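Local coordinates for protein ferritin (Ulva pertusa, PDB 3VNX) that probably oxidises ferrous iron and stores it as a mineral inside a hollow shell of 24 subunits, as other ferritins do, at residues A[128-139]-A[169-180]. Numbering follows the deposited sequence. Where two conformers were deposited one is given.
Sequences MELALSLEKLNF and QVDAVKEHAVYV
Glu135 and Gln169 make the direct polar link between 128-139 and 169-180, parts of helices 123-151 and 155-201, neighbours in the ferritin four-helix bundle. The segments run antiparallel at 159°, their axes 9.0 Å apart at closest approach. Gln169 NE2 donates to Glu135 OE1 over 2.7 Å, using the carboxylate's anti lone pair; carboxylate and amide are nearly coplanar. Gln169 CG rests 3.7 Å from Phe139 CB, and a bend at chi2 (61°) leads the amide on from there to Glu135. The other carboxylate oxygen, Glu135 OE2, bonds to Tyr58 OH of helix 38-66, so both oxygens of this buried group are held. A leucine in place of Gln169 would probably leave Glu135 OE1 without its amide donor and the carboxylate freer to turn.

The aliphatic part of Glu135 has its own job: CG sits over the centre of one His176 face, a CH-pi contact with 3.9 Å to the ring centroid. Knobs-into-holes packing runs from both sides. Leu132 enters the hole formed by Val173, His176, Ala177 and Val180, with CD2 3.8 Å from Val180 CG2, while Val173 fits among Leu132, Glu135, Lys136 and Phe139. Toward the other end, the bent Met128 chain brings CE to 3.5 Å from Tyr179 CD2, and Phe78 of helix 73-99 meets the tyrosine ring nearly at right angles.

Asn138 reaches into the middle of the bundle, bonding to Gln47 and Glu51 with a calcium ion close by, consistent with the neighbourhood of the ferroxidase centre in this family. Finally, one water bridges the helices: it donates to Met128 O and His176 O and is hydrogen-bonded to His176 ND1 at 2.7 Å.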
# COMPACT_ATOMS: atom_id res chain seq x y z
N MET A 128 41.64 -26.80 -18.82
CA MET A 128 40.29 -27.23 -19.21
C MET A 128 40.32 -28.61 -19.87
O MET A 128 39.40 -29.42 -19.71
CB MET A 128 39.60 -26.17 -20.08
CG MET A 128 39.49 -24.81 -19.37
SD MET A 128 38.80 -24.94 -17.69
CE MET A 128 37.11 -25.43 -18.08
N GLU A 129 41.40 -28.89 -20.58
CA GLU A 129 41.58 -30.22 -21.14
C GLU A 129 41.83 -31.24 -20.03
O GLU A 129 41.35 -32.36 -20.08
CB GLU A 129 42.71 -30.24 -22.18
CG GLU A 129 42.36 -29.54 -23.49
CD GLU A 129 43.45 -29.68 -24.55
OE1 GLU A 129 44.57 -30.13 -24.20
OE2 GLU A 129 43.19 -29.35 -25.72
N LEU A 130 42.58 -30.83 -19.01
CA LEU A 130 42.83 -31.69 -17.85
C LEU A 130 41.50 -31.98 -17.16
O LEU A 130 41.17 -33.13 -16.88
CB LEU A 130 43.78 -30.99 -16.88
CG LEU A 130 44.65 -31.82 -15.93
CD1 LEU A 130 44.76 -31.11 -14.60
CD2 LEU A 130 44.12 -33.23 -15.73
N ALA A 131 40.75 -30.91 -16.89
CA ALA A 131 39.44 -31.01 -16.24
C ALA A 131 38.49 -31.93 -17.00
O ALA A 131 37.89 -32.84 -16.41
CB ALA A 131 38.82 -29.61 -16.07
N LEU A 132 38.34 -31.69 -18.30
CA LEU A 132 37.52 -32.54 -19.13
C LEU A 132 37.94 -34.00 -18.96
O LEU A 132 37.10 -34.87 -18.70
CB LEU A 132 37.65 -32.13 -20.60
CG LEU A 132 37.03 -33.05 -21.65
CD1 LEU A 132 35.55 -33.30 -21.37
CD2 LEU A 132 37.24 -32.48 -23.05
N SER A 133 39.24 -34.24 -19.09
CA SER A 133 39.80 -35.59 -19.00
C SER A 133 39.44 -36.22 -17.67
O SER A 133 39.04 -37.40 -17.61
CB SER A 133 41.33 -35.55 -19.17
OG SER A 133 41.69 -35.03 -20.45
N LEU A 134 39.56 -35.43 -16.61
CA LEU A 134 39.19 -35.89 -15.27
C LEU A 134 37.69 -36.21 -15.19
O LEU A 134 37.30 -37.19 -14.56
CB LEU A 134 39.57 -34.84 -14.22
CG LEU A 134 41.06 -34.78 -13.86
CD1 LEU A 134 41.35 -33.69 -12.83
CD2 LEU A 134 41.52 -36.13 -13.34
N GLU A 135 36.87 -35.41 -15.85
CA GLU A 135 35.43 -35.62 -15.81
C GLU A 135 35.04 -36.88 -16.58
O GLU A 135 34.21 -37.66 -16.11
CB GLU A 135 34.71 -34.39 -16.35
CG GLU A 135 34.91 -33.14 -15.52
CD GLU A 135 34.34 -33.30 -14.12
OE1 GLU A 135 33.45 -34.16 -13.95
OE2 GLU A 135 34.78 -32.58 -13.21
N LYS A 136 35.64 -37.08 -17.75
CA LYS A 136 35.43 -38.33 -18.51
C LYS A 136 35.86 -39.54 -17.68
O LYS A 136 35.12 -40.53 -17.58
CB LYS A 136 36.18 -38.30 -19.85
CG LYS A 136 35.69 -37.19 -20.80
CD LYS A 136 36.60 -37.01 -22.02
CE LYS A 136 36.28 -38.02 -23.11
NZ LYS A 136 37.18 -37.91 -24.31
N LEU A 137 37.04 -39.44 -17.06
CA LEU A 137 37.51 -40.48 -16.17
C LEU A 137 36.43 -40.77 -15.12
O LEU A 137 36.05 -41.93 -14.90
CB LEU A 137 38.81 -40.06 -15.48
CG LEU A 137 39.77 -41.19 -15.07
CD1 LEU A 137 40.73 -40.73 -13.99
CD2 LEU A 137 39.03 -42.45 -14.65
N ASN A 138 35.94 -39.72 -14.46
CA ASN A 138 34.98 -39.94 -13.39
C ASN A 138 33.65 -40.51 -13.90
O ASN A 138 32.96 -41.21 -13.18
CB ASN A 138 34.73 -38.70 -12.56
CG ASN A 138 34.13 -39.04 -11.21
OD1 ASN A 138 34.29 -40.16 -10.74
ND2 ASN A 138 33.42 -38.09 -10.60
N PHE A 139 33.31 -40.20 -15.15
CA PHE A 139 32.12 -40.77 -15.77
C PHE A 139 32.28 -42.29 -15.80
O PHE A 139 31.35 -43.05 -15.45
CB PHE A 139 31.97 -40.20 -17.18
CG PHE A 139 30.74 -40.68 -17.90
CD1 PHE A 139 29.65 -41.16 -17.20
CD2 PHE A 139 30.68 -40.62 -19.28
CE1 PHE A 139 28.51 -41.60 -17.88
CE2 PHE A 139 29.57 -41.04 -19.97
CZ PHE A 139 28.47 -41.54 -19.26
N GLN A 169 26.88 -36.39 -14.29
CA GLN A 169 28.22 -36.44 -14.84
C GLN A 169 28.15 -36.30 -16.37
O GLN A 169 29.03 -35.69 -16.99
CB GLN A 169 28.95 -37.71 -14.40
CG GLN A 169 30.39 -37.80 -14.85
CD GLN A 169 31.26 -36.67 -14.30
OE1 GLN A 169 31.49 -36.58 -13.09
NE2 GLN A 169 31.77 -35.82 -15.18
N VAL A 170 27.09 -36.83 -16.96
CA VAL A 170 26.85 -36.64 -18.38
C VAL A 170 26.82 -35.15 -18.74
O VAL A 170 27.57 -34.69 -19.61
CB VAL A 170 25.54 -37.32 -18.83
CG1 VAL A 170 25.22 -37.00 -20.29
CG2 VAL A 170 25.64 -38.84 -18.61
N ASP A 171 25.97 -34.39 -18.06
CA ASP A 171 25.92 -32.94 -18.27
C ASP A 171 27.29 -32.32 -18.05
O ASP A 171 27.76 -31.51 -18.85
CB ASP A 171 24.93 -32.30 -17.30
CG ASP A 171 23.52 -32.84 -17.46
OD1 ASP A 171 23.11 -33.11 -18.61
OD2 ASP A 171 22.81 -32.98 -16.42
N ALA A 172 27.94 -32.69 -16.95
CA ALA A 172 29.25 -32.13 -16.65
C ALA A 172 30.26 -32.34 -17.80
O ALA A 172 30.95 -31.39 -18.21
CB ALA A 172 29.79 -32.69 -15.33
N VAL A 173 30.33 -33.57 -18.32
CA VAL A 173 31.25 -33.85 -19.41
C VAL A 173 31.00 -32.97 -20.64
O VAL A 173 31.94 -32.39 -21.18
CB VAL A 173 31.23 -35.32 -19.86
CG1 VAL A 173 31.95 -35.47 -21.20
CG2 VAL A 173 31.87 -36.21 -18.79
N LYS A 174 29.75 -32.91 -21.09
CA LYS A 174 29.40 -32.07 -22.24
C LYS A 174 29.80 -30.60 -22.00
O LYS A 174 30.40 -29.97 -22.88
CB LYS A 174 27.91 -32.18 -22.57
CG LYS A 174 27.35 -31.07 -23.47
CD LYS A 174 27.64 -31.31 -24.94
CE LYS A 174 27.20 -30.11 -25.78
NZ LYS A 174 25.81 -30.26 -26.28
N GLU A 175 29.49 -30.08 -20.81
CA GLU A 175 29.85 -28.71 -20.45
C GLU A 175 31.35 -28.47 -20.54
O GLU A 175 31.80 -27.40 -21.00
CB GLU A 175 29.37 -28.39 -19.02
CG GLU A 175 29.94 -27.10 -18.43
CD GLU A 175 29.67 -26.98 -16.94
OE1 GLU A 175 29.36 -28.02 -16.32
OE2 GLU A 175 29.77 -25.86 -16.38
N HIS A 176 32.14 -29.44 -20.10
CA HIS A 176 33.59 -29.28 -20.18
C HIS A 176 34.10 -29.42 -21.61
O HIS A 176 35.05 -28.74 -22.00
CB HIS A 176 34.33 -30.23 -19.25
CG HIS A 176 34.27 -29.83 -17.81
ND1 HIS A 176 35.31 -29.21 -17.17
CD2 HIS A 176 33.28 -29.96 -16.89
CE1 HIS A 176 34.98 -28.98 -15.91
NE2 HIS A 176 33.75 -29.42 -15.72
N ALA A 177 33.46 -30.27 -22.39
CA ALA A 177 33.84 -30.41 -23.80
C ALA A 177 33.73 -29.06 -24.50
O ALA A 177 34.66 -28.62 -25.19
CB ALA A 177 33.01 -31.48 -24.50
N VAL A 178 32.60 -28.38 -24.27
CA VAL A 178 32.35 -27.06 -24.87
C VAL A 178 33.40 -26.00 -24.51
O VAL A 178 33.89 -25.29 -25.40
CB VAL A 178 30.96 -26.56 -24.50
CG1 VAL A 178 30.75 -25.12 -25.00
CG2 VAL A 178 29.92 -27.50 -25.07
N TYR A 179 33.76 -25.89 -23.23
CA TYR A 179 34.84 -25.00 -22.80
C TYR A 179 36.13 -25.24 -23.58
O TYR A 179 36.81 -24.28 -23.98
CB TYR A 179 35.19 -25.21 -21.33
CG TYR A 179 34.10 -24.81 -20.37
CD1 TYR A 179 33.36 -23.65 -20.57
CD2 TYR A 179 33.84 -25.59 -19.25
CE1 TYR A 179 32.36 -23.29 -19.68
CE2 TYR A 179 32.85 -25.24 -18.36
CZ TYR A 179 32.11 -24.09 -18.58
OH TYR A 179 31.14 -23.76 -17.67
N VAL A 180 36.47 -26.51 -23.72
CA VAL A 180 37.67 -26.90 -24.46
C VAL A 180 37.55 -26.44 -25.91
O VAL A 180 38.46 -25.81 -26.46
CB VAL A 180 37.91 -28.43 -24.40
CG1 VAL A 180 38.95 -28.85 -25.42
CG2 VAL A 180 38.34 -28.84 -22.99
O HOH W 1 36.74 -28.36 -19.34